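Local coordinates for protein inorganic pyrophosphatase (Anaplasma phagocytophilum, PDB 3LD3) that probably catalyses the magnesium-dependent hydrolysis of inorganic pyrophosphate to two phosphate ions, working as a homohexamer in the cytoplasm, at residues Y52-D55 against A60-V63; L115-E120 against H158-Y163; L67-Y72 against K164-D169; S151-I156 against G175-A180. All blocks are in the same frame, centred on the assembly; numbering follows the deposited sequence.

From the N terminus, contact 1 comes first: it closes the short beta hairpin of strands 50-54 and 61-66 and is complete before the others begin. The chain runs directly on into 67-72, which contact 3 ties to the loop 164-169, closing a long loop of some ninety residues. Within that loop lies contact 2, where strand 106-119 meets the C-terminal part of helix 150-162. Contact 4 starts on the same helix and ends on strand 172-179, so it crosses both contact 2 and contact 3 along the chain. Contacts 2 and 4 anchor the helix to neighbouring strands of the main sheet; contacts 2 and 3 share the bound phosphate.

Contact 1. Residues Y52-D55 against A60-V63; sequences YEFD and ALWV
Ala60 joins Asp55 beside the hairpin turn: Asp55 N donates to Ala60 O, 2.9 Å away. Leu61 forms a non-hydrogen-bonded antiparallel pair with Phe54 and forks between two aromatic rings. With CG anti to the backbone N (chi1 -168°), CD1 rests over one face of the Phe54 ring, 3.5 Å from its centroid, in a CH-pi contact, while CD2 turns to Tyr52 and comes 3.8 Å from its CD1. Trp62, on the other face of the sheet, makes a hydrogen-bonded pair with Glu53. Glu53 N donates to Trp62 O at 2.8 Å, and Trp62 N returns a bond to Glu53 O at 2.9 Å. The indole lies alongside Asp55, its CD1 3.7 Å from Asp55 CB, and Asn58 of the turn accepts from Trp62 NE1 and donates to Asp55 OD1. Val63 CG2 packs 3.9 Å from Tyr52 CE1. The hairpin of strands 50-54 and 61-66 stands apart from the main sheet: Pro103 touches both Tyr52 and Leu61, and a second subunit takes the Tyr52 hydroxyl through Met102 N and adds backbone bonds to Leu61 and Val63.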
loop_
_atom_site.group_PDB
_atom_site.type_symbol
_atom_site.label_atom_id
_atom_site.label_comp_id
_atom_site.label_asym_id
_atom_site.label_seq_id
_atom_site.Cartn_x
_atom_site.Cartn_y
_atom_site.Cartn_z
ATOM N N TYR A 52 1.645 0.710 18.121
ATOM C CA TYR A 52 0.419 0.577 18.867
ATOM C C TYR A 52 0.639 -0.333 20.075
ATOM O O TYR A 52 1.548 -1.185 20.087
ATOM C CB TYR A 52 -0.697 -0.036 18.004
ATOM C CG TYR A 52 -1.000 0.687 16.714
ATOM C CD1 TYR A 52 -1.825 1.809 16.710
ATOM C CD2 TYR A 52 -0.487 0.225 15.477
ATOM C CE1 TYR A 52 -2.102 2.510 15.536
ATOM C CE2 TYR A 52 -0.778 0.898 14.293
ATOM C CZ TYR A 52 -1.603 2.023 14.330
ATOM O OH TYR A 52 -1.916 2.714 13.188
ATOM N N GLU A 53 -0.219 -0.136 21.066
ATOM C CA GLU A 53 -0.273 -0.965 22.255
ATOM C C GLU A 53 -1.675 -1.041 22.777
ATOM O O GLU A 53 -2.336 -0.028 22.908
ATOM C CB GLU A 53 0.587 -0.363 23.369
ATOM C CG GLU A 53 2.073 -0.291 23.015
ATOM C CD GLU A 53 2.989 0.084 24.213
ATOM O OE1 GLU A 53 4.237 0.131 24.012
ATOM O OE2 GLU A 53 2.443 0.344 25.320
ATOM N N PHE A 54 -2.108 -2.238 23.168
ATOM C CA PHE A 54 -3.392 -2.378 23.828
ATOM C C PHE A 54 -3.339 -1.967 25.290
ATOM O O PHE A 54 -2.351 -2.227 25.984
ATOM C CB PHE A 54 -3.910 -3.824 23.729
ATOM C CG PHE A 54 -4.615 -4.090 22.473
ATOM C CD1 PHE A 54 -5.912 -3.620 22.298
ATOM C CD2 PHE A 54 -3.970 -4.698 21.412
ATOM C CE1 PHE A 54 -6.588 -3.810 21.110
ATOM C CE2 PHE A 54 -4.634 -4.904 20.205
ATOM C CZ PHE A 54 -5.941 -4.457 20.054
ATOM N N ASP A 55 -4.431 -1.357 25.736
ATOM C CA ASP A 55 -4.656 -1.040 27.134
ATOM C C ASP A 55 -5.513 -2.148 27.756
ATOM O O ASP A 55 -6.563 -2.516 27.208
ATOM C CB ASP A 55 -5.381 0.286 27.225
ATOM C CG ASP A 55 -5.406 0.854 28.626
ATOM O OD1 ASP A 55 -6.173 0.323 29.458
ATOM O OD2 ASP A 55 -4.695 1.869 28.869
ATOM N N ALA A 60 -8.771 -0.751 24.506
ATOM C CA ALA A 60 -8.530 0.086 23.346
ATOM C C ALA A 60 -7.103 -0.080 22.851
ATOM O O ALA A 60 -6.186 -0.322 23.637
ATOM C CB ALA A 60 -8.782 1.526 23.689
ATOM N N LEU A 61 -6.926 0.072 21.546
ATOM C CA LEU A 61 -5.599 0.144 20.936
ATOM C C LEU A 61 -5.144 1.608 20.929
ATOM O O LEU A 61 -5.847 2.448 20.427
ATOM C CB LEU A 61 -5.677 -0.326 19.502
ATOM C CG LEU A 61 -4.349 -0.585 18.813
ATOM C CD1 LEU A 61 -3.656 -1.800 19.419
ATOM C CD2 LEU A 61 -4.596 -0.744 17.327
ATOM N N TRP A 62 -3.973 1.888 21.490
ATOM C CA TRP A 62 -3.437 3.216 21.563
ATOM C C TRP A 62 -2.200 3.325 20.709
ATOM O O TRP A 62 -1.474 2.362 20.546
ATOM C CB TRP A 62 -3.006 3.514 23.015
ATOM C CG TRP A 62 -4.147 3.775 23.938
ATOM C CD1 TRP A 62 -4.968 2.843 24.516
ATOM C CD2 TRP A 62 -4.575 5.037 24.414
ATOM N NE1 TRP A 62 -5.898 3.467 25.299
ATOM C CE2 TRP A 62 -5.683 4.812 25.256
ATOM C CE3 TRP A 62 -4.142 6.342 24.207
ATOM C CZ2 TRP A 62 -6.337 5.844 25.912
ATOM C CZ3 TRP A 62 -4.826 7.363 24.828
ATOM C CH2 TRP A 62 -5.901 7.100 25.684
ATOM N N VAL A 63 -1.928 4.525 20.197
ATOM C CA VAL A 63 -0.634 4.816 19.678
ATOM C C VAL A 63 0.270 5.133 20.887
ATOM O O VAL A 63 0.129 6.200 21.498
ATOM C CB VAL A 63 -0.674 6.033 18.737
ATOM C CG1 VAL A 63 0.723 6.315 18.192
ATOM C CG2 VAL A 63 -1.680 5.760 17.563
#

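Contact 2. Residues L115-E120 against H158-Y163; sequences LMMNDE and HFFSFY. With PO4 (phosphate ion), chain C.
Met117 and Phe160 make the apolar part of this buried contact, their side chains crossing at about a right angle. Met117 CG sits between the backbone N and the carbonyl carbon (chi1 69°), and a bend at chi3 folds the methyl back, so that CE lies 3.7 Å from Phe160 CG. The sulfur gives a Met-aromatic contact: Met117 SD is 4.5 Å from the centroid of the Phe160 ring and 36° off its normal, an oblique approach. Leu115 adds a looser touch, with CD2 4.5 Å from Phe160 CD2. Within the helical segment, Phe159 CD2 lies over the centre of one face of the Phe160 ring.

A water carries the polar part across: it donates to Tyr163 OH, 2.9 Å from its O, and to Asp119 OD1 across a longer 3.2 Å. The hydroxyl has a second partner in the phosphate, for Tyr163 OH donates to phosphate O3 at 2.6 Å, a bond consistent with the predicted substrate-binding role of Tyr163. That oxygen lies at the edge of the tyrosine ring, near its plane. Arg65 and Lys121 also bind the ion. In the fold, strand 106-119 runs between strands 122-131 and 172-179, and the C-terminal part of helix 150-162 packs against it; Phe160 also rests on Lys126 of strand 122-131.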
loop_
_atom_site.group_PDB
_atom_site.type_symbol
_atom_site.label_atom_id
_atom_site.label_comp_id
_atom_site.label_asym_id
_atom_site.label_seq_id
_atom_site.Cartn_x
_atom_site.Cartn_y
_atom_site.Cartn_z
ATOM N N LEU A 115 14.822 -14.336 22.143
ATOM C CA LEU A 115 15.986 -13.481 22.184
ATOM C C LEU A 115 15.995 -12.842 23.552
ATOM O O LEU A 115 15.087 -12.080 23.909
ATOM C CB LEU A 115 15.938 -12.415 21.089
ATOM C CG LEU A 115 17.133 -11.490 20.967
ATOM C CD1 LEU A 115 18.445 -12.276 20.754
ATOM C CD2 LEU A 115 16.869 -10.455 19.818
ATOM N N MET A 116 17.025 -13.145 24.340
ATOM C CA MET A 116 17.153 -12.524 25.648
ATOM C C MET A 116 17.695 -11.103 25.526
ATOM O O MET A 116 18.592 -10.817 24.735
ATOM C CB MET A 116 18.076 -13.348 26.566
ATOM C CG MET A 116 17.738 -14.813 26.671
ATOM S SD MET A 116 16.011 -15.203 27.033
ATOM C CE MET A 116 15.742 -14.501 28.670
ATOM N N MET A 117 17.151 -10.210 26.331
ATOM C CA MET A 117 17.620 -8.857 26.376
ATOM C C MET A 117 17.162 -8.217 27.660
ATOM O O MET A 117 16.143 -8.624 28.241
ATOM C CB MET A 117 17.109 -8.053 25.166
ATOM C CG MET A 117 15.643 -7.793 25.161
ATOM S SD MET A 117 15.131 -7.085 23.559
ATOM C CE MET A 117 15.584 -8.396 22.442
ATOM N N ASN A 118 17.945 -7.240 28.098
ATOM C CA ASN A 118 17.642 -6.415 29.252
ATOM C C ASN A 118 17.483 -4.981 28.779
ATOM O O ASN A 118 18.275 -4.508 27.972
ATOM C CB ASN A 118 18.779 -6.475 30.269
ATOM C CG ASN A 118 18.919 -7.836 30.892
ATOM O OD1 ASN A 118 20.035 -8.279 31.166
ATOM N ND2 ASN A 118 17.793 -8.521 31.111
ATOM N N ASP A 119 16.462 -4.302 29.281
ATOM C CA ASP A 119 16.240 -2.898 28.915
ATOM C C ASP A 119 15.828 -2.063 30.128
ATOM O O ASP A 119 16.034 -2.487 31.270
ATOM C CB ASP A 119 15.238 -2.811 27.757
ATOM C CG ASP A 119 13.830 -3.248 28.145
ATOM O OD1 ASP A 119 12.953 -3.207 27.260
ATOM O OD2 ASP A 119 13.595 -3.598 29.314
ATOM N N GLU A 120 15.285 -0.864 29.881
ATOM C CA GLU A 120 14.881 0.050 30.953
ATOM C C GLU A 120 13.766 -0.528 31.850
ATOM O O GLU A 120 13.586 -0.076 32.980
ATOM C CB GLU A 120 14.480 1.426 30.384
ATOM C CG GLU A 120 13.176 1.470 29.560
ATOM C CD GLU A 120 13.325 1.007 28.091
ATOM O OE1 GLU A 120 14.447 0.675 27.637
ATOM O OE2 GLU A 120 12.295 0.976 27.393
ATOM N N HIS A 158 19.659 -6.662 15.808
ATOM C CA HIS A 158 20.013 -5.301 15.415
ATOM C C HIS A 158 18.855 -4.315 15.714
ATOM O O HIS A 158 19.060 -3.206 16.269
ATOM C CB HIS A 158 20.430 -5.319 13.936
ATOM C CG HIS A 158 20.770 -3.988 13.371
ATOM N ND1 HIS A 158 19.806 -3.069 13.022
ATOM C CD2 HIS A 158 21.967 -3.409 13.097
ATOM C CE1 HIS A 158 20.389 -1.987 12.540
ATOM N NE2 HIS A 158 21.707 -2.155 12.608
ATOM N N PHE A 159 17.635 -4.709 15.355
ATOM C CA PHE A 159 16.467 -3.882 15.613
ATOM C C PHE A 159 16.366 -3.489 17.099
ATOM O O PHE A 159 16.193 -2.332 17.431
ATOM C CB PHE A 159 15.182 -4.574 15.117
ATOM C CG PHE A 159 13.919 -3.800 15.405
ATOM C CD1 PHE A 159 13.495 -2.786 14.547
ATOM C CD2 PHE A 159 13.184 -4.041 16.560
ATOM C CE1 PHE A 159 12.339 -2.024 14.831
ATOM C CE2 PHE A 159 12.035 -3.289 16.847
ATOM C CZ PHE A 159 11.607 -2.295 15.980
ATOM N N PHE A 160 16.416 -4.469 17.991
ATOM C CA PHE A 160 16.244 -4.166 19.400
ATOM C C PHE A 160 17.468 -3.430 19.958
ATOM O O PHE A 160 17.323 -2.595 20.861
ATOM C CB PHE A 160 15.891 -5.437 20.181
ATOM C CG PHE A 160 14.472 -5.881 19.923
ATOM C CD1 PHE A 160 13.423 -5.134 20.436
ATOM C CD2 PHE A 160 14.202 -6.931 19.072
ATOM C CE1 PHE A 160 12.098 -5.473 20.150
ATOM C CE2 PHE A 160 12.896 -7.282 18.796
ATOM C CZ PHE A 160 11.849 -6.566 19.351
ATOM N N SER A 161 18.629 -3.677 19.357
ATOM C CA SER A 161 19.867 -2.994 19.768
ATOM C C SER A 161 19.830 -1.497 19.486
ATOM O O SER A 161 20.443 -0.712 20.237
ATOM C CB SER A 161 21.096 -3.615 19.092
ATOM O OG SER A 161 21.411 -4.887 19.614
ATOM N N PHE A 162 19.110 -1.074 18.432
ATOM C CA PHE A 162 19.266 0.289 17.917
ATOM C C PHE A 162 17.997 1.126 17.813
ATOM O O PHE A 162 18.067 2.363 17.705
ATOM C CB PHE A 162 20.035 0.274 16.578
ATOM C CG PHE A 162 21.417 -0.311 16.687
ATOM C CD1 PHE A 162 22.371 0.277 17.520
ATOM C CD2 PHE A 162 21.775 -1.457 15.988
ATOM C CE1 PHE A 162 23.625 -0.287 17.648
ATOM C CE2 PHE A 162 23.038 -2.024 16.109
ATOM C CZ PHE A 162 23.962 -1.441 16.943
ATOM N N TYR A 163 16.826 0.492 17.856
ATOM C CA TYR A 163 15.590 1.243 17.634
ATOM C C TYR A 163 15.244 2.278 18.678
ATOM O O TYR A 163 14.482 3.204 18.392
ATOM C CB TYR A 163 14.381 0.333 17.394
ATOM C CG TYR A 163 13.682 -0.268 18.582
ATOM C CD1 TYR A 163 12.304 -0.169 18.713
ATOM C CD2 TYR A 163 14.380 -0.946 19.570
ATOM C CE1 TYR A 163 11.634 -0.796 19.781
ATOM C CE2 TYR A 163 13.723 -1.544 20.638
ATOM C CZ TYR A 163 12.348 -1.470 20.721
ATOM O OH TYR A 163 11.697 -2.113 21.765
HETATM P P PO4 C . 8.697 -1.246 23.968
HETATM O O1 PO4 C . 9.690 -1.482 25.078
HETATM O O2 PO4 C . 7.959 0.065 24.169
HETATM O O3 PO4 C . 9.400 -1.168 22.628
HETATM O O4 PO4 C . 7.718 -2.421 23.953
HETATM O O HOH W 1 13.162 -3.029 24.051
#

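Contact 3. Residues L67-Y72 against K164-D169; sequences LPTAMY and KKLEKD. With PO4 (phosphate ion), chain C.
Pro68 and Thr69 meet Leu166 and Glu167 at the rim of the phosphate pocket, where a type I beta turn from Lys164 to Glu167 packs against the loop that follows strand 61-66. The turn is closed by Glu167 N donating to Lys164 O at 3.0 Å. Between the two loops the contact is van der Waals packing. The methyl of Thr69 meets Leu166: CG2 lies 3.7 Å from Leu166 CD1, the side chains crossing at a slant, while CB of Pro68 and CB of Leu166 stand 4.3 Å apart. Placing OG1 between the backbone N and the carbonyl carbon (chi1 50°) lets Thr69 offer its methyl here and its hydroxyl to Tyr163 O, which ties the loop to the backbone at Tyr163. Glu167 lies across the proline at about a right angle, its CD 3.8 Å from Pro68 CG, and its OE2 forms salt bridges with Arg65 and Lys170. Glu167 may thereby position Arg65, a predicted substrate ligand that also binds the phosphate. A third subunit borders the loop, with its Ser155 hydrogen-bonded to Pro68 O. At the start of the turn, Lys164 is also held by a salt bridge to Glu120, and its chain, extended beyond CG, carries NZ to phosphate O1, 2.7 Å away.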
loop_
_atom_site.group_PDB
_atom_site.type_symbol
_atom_site.label_atom_id
_atom_site.label_comp_id
_atom_site.label_asym_id
_atom_site.label_seq_id
_atom_site.Cartn_x
_atom_site.Cartn_y
_atom_site.Cartn_z
ATOM N N LEU A 67 8.036 5.553 16.202
ATOM C CA LEU A 67 9.459 5.309 16.490
ATOM C C LEU A 67 10.243 6.506 15.963
ATOM O O LEU A 67 10.015 6.965 14.857
ATOM C CB LEU A 67 9.978 4.036 15.816
ATOM C CG LEU A 67 9.316 2.685 16.075
ATOM C CD1 LEU A 67 10.086 1.534 15.405
ATOM C CD2 LEU A 67 9.192 2.497 17.596
ATOM N N PRO A 68 11.193 7.032 16.765
ATOM C CA PRO A 68 11.944 8.165 16.292
ATOM C C PRO A 68 13.028 7.788 15.291
ATOM O O PRO A 68 13.423 8.636 14.485
ATOM C CB PRO A 68 12.535 8.770 17.570
ATOM C CG PRO A 68 12.393 7.839 18.574
ATOM C CD PRO A 68 11.334 6.826 18.206
ATOM N N THR A 69 13.394 6.514 15.281
ATOM C CA THR A 69 14.366 5.936 14.382
ATOM C C THR A 69 13.653 5.453 13.114
ATOM O O THR A 69 12.431 5.145 13.151
ATOM C CB THR A 69 15.092 4.792 15.051
ATOM O OG1 THR A 69 14.161 3.873 15.657
ATOM C CG2 THR A 69 16.051 5.383 16.194
ATOM N N ALA A 70 14.399 5.402 12.018
ATOM C CA ALA A 70 13.854 4.984 10.712
ATOM C C ALA A 70 13.971 3.474 10.630
ATOM O O ALA A 70 14.749 2.910 9.819
ATOM C CB ALA A 70 14.562 5.666 9.561
ATOM N N MET A 71 13.278 2.806 11.556
ATOM C CA MET A 71 13.284 1.335 11.658
ATOM C C MET A 71 11.845 0.831 11.583
ATOM O O MET A 71 10.919 1.605 11.735
ATOM C CB MET A 71 13.968 0.849 12.943
ATOM C CG MET A 71 15.360 1.416 13.053
ATOM S SD MET A 71 16.431 0.713 14.295
ATOM C CE MET A 71 17.010 -0.751 13.489
ATOM N N TYR A 72 11.672 -0.456 11.347
ATOM C CA TYR A 72 10.319 -1.044 11.287
ATOM C C TYR A 72 10.396 -2.402 11.949
ATOM O O TYR A 72 11.445 -3.065 11.923
ATOM C CB TYR A 72 9.791 -1.118 9.812
ATOM C CG TYR A 72 10.576 -2.076 8.959
ATOM C CD1 TYR A 72 10.249 -3.419 8.901
ATOM C CD2 TYR A 72 11.652 -1.628 8.187
ATOM C CE1 TYR A 72 10.980 -4.326 8.145
ATOM C CE2 TYR A 72 12.402 -2.498 7.426
ATOM C CZ TYR A 72 12.080 -3.861 7.390
ATOM O OH TYR A 72 12.852 -4.788 6.674
ATOM N N LYS A 164 15.810 2.118 19.882
ATOM C CA LYS A 164 15.590 3.042 20.983
ATOM C C LYS A 164 16.767 4.006 21.212
ATOM O O LYS A 164 16.740 4.776 22.173
ATOM C CB LYS A 164 15.337 2.271 22.288
ATOM C CG LYS A 164 13.916 1.746 22.428
ATOM C CD LYS A 164 13.808 0.759 23.609
ATOM C CE LYS A 164 12.367 0.494 23.974
ATOM N NZ LYS A 164 12.230 -0.536 25.042
ATOM N N LYS A 165 17.750 4.024 20.312
ATOM C CA LYS A 165 18.951 4.832 20.526
ATOM C C LYS A 165 18.678 6.321 20.638
ATOM O O LYS A 165 19.485 7.048 21.229
ATOM C CB LYS A 165 19.973 4.591 19.413
ATOM C CG LYS A 165 20.786 3.348 19.587
ATOM C CD LYS A 165 21.883 3.501 20.643
ATOM C CE LYS A 165 22.452 2.161 20.986
ATOM N NZ LYS A 165 23.575 2.228 21.978
ATOM N N LEU A 166 17.594 6.806 20.034
ATOM C CA LEU A 166 17.280 8.239 20.081
ATOM C C LEU A 166 16.399 8.630 21.271
ATOM O O LEU A 166 16.049 9.804 21.431
ATOM C CB LEU A 166 16.641 8.690 18.762
ATOM C CG LEU A 166 17.561 8.488 17.563
ATOM C CD1 LEU A 166 16.915 8.979 16.251
ATOM C CD2 LEU A 166 18.920 9.191 17.769
ATOM N N GLU A 167 16.048 7.656 22.100
ATOM C CA GLU A 167 15.304 7.902 23.327
ATOM C C GLU A 167 16.270 7.761 24.511
ATOM O O GLU A 167 16.623 6.669 24.907
ATOM C CB GLU A 167 14.131 6.924 23.439
ATOM C CG GLU A 167 13.045 7.228 22.426
ATOM C CD GLU A 167 12.331 6.000 21.885
ATOM O OE1 GLU A 167 12.966 5.152 21.208
ATOM O OE2 GLU A 167 11.112 5.886 22.133
ATOM N N LYS A 168 16.656 8.899 25.062
ATOM C CA LYS A 168 17.797 8.991 25.970
ATOM C C LYS A 168 17.678 8.193 27.248
ATOM O O LYS A 168 18.703 7.809 27.817
ATOM C CB LYS A 168 18.057 10.466 26.353
ATOM C CG LYS A 168 16.797 11.199 26.865
ATOM C CD LYS A 168 17.011 12.692 27.013
ATOM C CE LYS A 168 17.729 12.988 28.263
ATOM N NZ LYS A 168 16.911 12.596 29.428
ATOM N N ASP A 169 16.450 7.980 27.718
ATOM C CA ASP A 169 16.219 7.284 29.001
ATOM C C ASP A 169 15.876 5.813 28.836
ATOM O O ASP A 169 15.601 5.116 29.820
ATOM C CB ASP A 169 15.117 7.989 29.778
ATOM C CG ASP A 169 15.599 9.280 30.425
ATOM O OD1 ASP A 169 16.725 9.747 30.136
ATOM O OD2 ASP A 169 14.836 9.824 31.240
HETATM P P PO4 C . 8.697 -1.246 23.968
HETATM O O1 PO4 C . 9.690 -1.482 25.078
HETATM O O2 PO4 C . 7.959 0.065 24.169
HETATM O O3 PO4 C . 9.400 -1.168 22.628
HETATM O O4 PO4 C . 7.718 -2.421 23.953
#

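Contact 4. Residues S151-I156 against G175-A180; sequences SFLDSI and GCWQDA
Leu153 covers Trp177 from the helix side, with its CD2 over one face of the indole, 4.0 Å from the centroid of the six-membered ring and 20° off the normal. This is a CH-pi contact, displaced toward the ring rim, and the nearest ring atom to Leu153 CD2 is Trp177 CZ2 at 3.8 Å. Trp177 CG lies anti to its own carbonyl carbon (chi1 -74°), which sends the indole toward the helix. Leu153 also meets the indole with its main chain: its carbonyl O lies in the ring plane at the edge, 3.7 Å from CZ2 of Trp177. Asp154, whose CB bond points away from the strand, returns through a water. Trp177 NE1 donates to that water over 3.0 Å, and the water donates to Asp154 OD1 at 2.8 Å, so the indole N-H is tied to the helix by a single bridge. One turn beyond Leu153, Ile156 meets the rim of the same six-membered ring. Its CD1 stands 3.9 Å from Trp177 CH2, at the edge and near the plane, and its CG2 is 4.0 Å from CZ2 of Trp177; the two side chains cross at about a right angle. Leucine thus packs on a face of the indole and isoleucine at its rim, while the ring of Tyr145 meets it with planes about 15° apart. In the fold, the contact lays helix 150-162 against the main sheet: Trp177 projects from strand 172-179, and Leu115 of strand 106-119 and Leu128 of strand 122-131 touch both Trp177 and Ile156. Strand 172-179 then leads into helix 180-195, with Asp179 as its N-cap.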
loop_
_atom_site.group_PDB
_atom_site.type_symbol
_atom_site.label_atom_id
_atom_site.label_comp_id
_atom_site.label_asym_id
_atom_site.label_seq_id
_atom_site.Cartn_x
_atom_site.Cartn_y
_atom_site.Cartn_z
ATOM N N SER A 151 21.049 -14.083 8.913
ATOM C CA SER A 151 20.961 -12.671 8.601
ATOM C C SER A 151 19.645 -12.100 9.125
ATOM O O SER A 151 19.610 -10.971 9.608
ATOM C CB SER A 151 21.116 -12.386 7.093
ATOM O OG SER A 151 20.202 -13.125 6.291
ATOM N N PHE A 152 18.574 -12.893 9.050
ATOM C CA PHE A 152 17.264 -12.451 9.562
ATOM C C PHE A 152 17.279 -12.377 11.087
ATOM O O PHE A 152 16.796 -11.418 11.690
ATOM C CB PHE A 152 16.162 -13.359 9.068
ATOM C CG PHE A 152 14.803 -13.021 9.614
ATOM C CD1 PHE A 152 14.177 -11.838 9.231
ATOM C CD2 PHE A 152 14.176 -13.860 10.522
ATOM C CE1 PHE A 152 12.898 -11.529 9.732
ATOM C CE2 PHE A 152 12.908 -13.547 11.028
ATOM C CZ PHE A 152 12.294 -12.402 10.635
ATOM N N LEU A 153 17.854 -13.400 11.722
ATOM C CA LEU A 153 17.977 -13.396 13.165
ATOM C C LEU A 153 18.796 -12.202 13.631
ATOM O O LEU A 153 18.445 -11.555 14.608
ATOM C CB LEU A 153 18.610 -14.682 13.654
ATOM C CG LEU A 153 17.833 -15.976 13.385
ATOM C CD1 LEU A 153 18.662 -17.198 13.751
ATOM C CD2 LEU A 153 16.530 -15.959 14.159
ATOM N N ASP A 154 19.888 -11.927 12.909
ATOM C CA ASP A 154 20.722 -10.773 13.198
ATOM C C ASP A 154 19.971 -9.441 12.994
ATOM O O ASP A 154 20.215 -8.500 13.729
ATOM C CB ASP A 154 21.995 -10.813 12.344
ATOM C CG ASP A 154 22.976 -11.904 12.784
ATOM O OD1 ASP A 154 22.815 -12.528 13.872
ATOM O OD2 ASP A 154 23.923 -12.158 12.014
ATOM N N SER A 155 19.080 -9.354 11.997
ATOM C CA SER A 155 18.239 -8.151 11.828
ATOM C C SER A 155 17.358 -7.918 13.056
ATOM O O SER A 155 17.135 -6.769 13.466
ATOM C CB SER A 155 17.373 -8.204 10.539
ATOM O OG SER A 155 16.164 -8.944 10.708
ATOM N N ILE A 156 16.852 -8.996 13.659
ATOM C CA ILE A 156 16.046 -8.841 14.868
ATOM C C ILE A 156 16.890 -8.320 16.021
ATOM O O ILE A 156 16.479 -7.376 16.701
ATOM C CB ILE A 156 15.334 -10.151 15.259
ATOM C CG1 ILE A 156 14.350 -10.548 14.161
ATOM C CG2 ILE A 156 14.645 -10.007 16.596
ATOM C CD1 ILE A 156 13.737 -11.973 14.401
ATOM N N GLY A 175 21.142 -9.893 24.389
ATOM C CA GLY A 175 21.885 -11.115 24.679
ATOM C C GLY A 175 21.848 -12.124 23.545
ATOM O O GLY A 175 21.926 -11.767 22.373
ATOM N N CYS A 176 21.708 -13.396 23.888
ATOM C CA CYS A 176 21.766 -14.448 22.892
ATOM C C CYS A 176 20.384 -15.026 22.626
ATOM O O CYS A 176 19.475 -14.844 23.418
ATOM C CB CYS A 176 22.692 -15.549 23.362
ATOM S SG CYS A 176 24.371 -14.945 23.510
ATOM N N TRP A 177 20.277 -15.722 21.504
ATOM C CA TRP A 177 19.103 -16.526 21.188
ATOM C C TRP A 177 19.125 -17.804 22.025
ATOM O O TRP A 177 20.209 -18.393 22.263
ATOM C CB TRP A 177 19.123 -16.899 19.709
ATOM C CG TRP A 177 18.778 -15.755 18.805
ATOM C CD1 TRP A 177 19.636 -14.954 18.112
ATOM C CD2 TRP A 177 17.460 -15.325 18.468
ATOM N NE1 TRP A 177 18.934 -14.024 17.385
ATOM C CE2 TRP A 177 17.593 -14.227 17.578
ATOM C CE3 TRP A 177 16.185 -15.749 18.833
ATOM C CZ2 TRP A 177 16.502 -13.550 17.067
ATOM C CZ3 TRP A 177 15.088 -15.069 18.317
ATOM C CH2 TRP A 177 15.262 -13.994 17.425
ATOM N N GLN A 178 17.954 -18.223 22.486
ATOM C CA GLN A 178 17.759 -19.562 23.067
ATOM C C GLN A 178 16.682 -20.284 22.291
ATOM O O GLN A 178 15.895 -19.647 21.566
ATOM C CB GLN A 178 17.396 -19.447 24.530
ATOM C CG GLN A 178 18.433 -18.630 25.301
ATOM C CD GLN A 178 18.187 -18.601 26.789
ATOM O OE1 GLN A 178 17.072 -18.839 27.261
ATOM N NE2 GLN A 178 19.236 -18.290 27.544
ATOM N N ASP A 179 16.665 -21.604 22.440
ATOM C CA ASP A 179 15.933 -22.492 21.536
ATOM C C ASP A 179 14.435 -22.529 21.865
ATOM O O ASP A 179 13.965 -21.888 22.816
ATOM C CB ASP A 179 16.556 -23.903 21.502
ATOM C CG ASP A 179 16.535 -24.605 22.849
ATOM O OD1 ASP A 179 15.821 -24.170 23.788
ATOM O OD2 ASP A 179 17.225 -25.659 22.967
ATOM N N ALA A 180 13.683 -23.261 21.061
ATOM C CA ALA A 180 12.231 -23.354 21.258
ATOM C C ALA A 180 11.847 -23.864 22.659
ATOM O O ALA A 180 10.921 -23.352 23.295
ATOM C CB ALA A 180 11.601 -24.215 20.177
HETATM O O HOH W 2 21.271 -12.545 16.262
#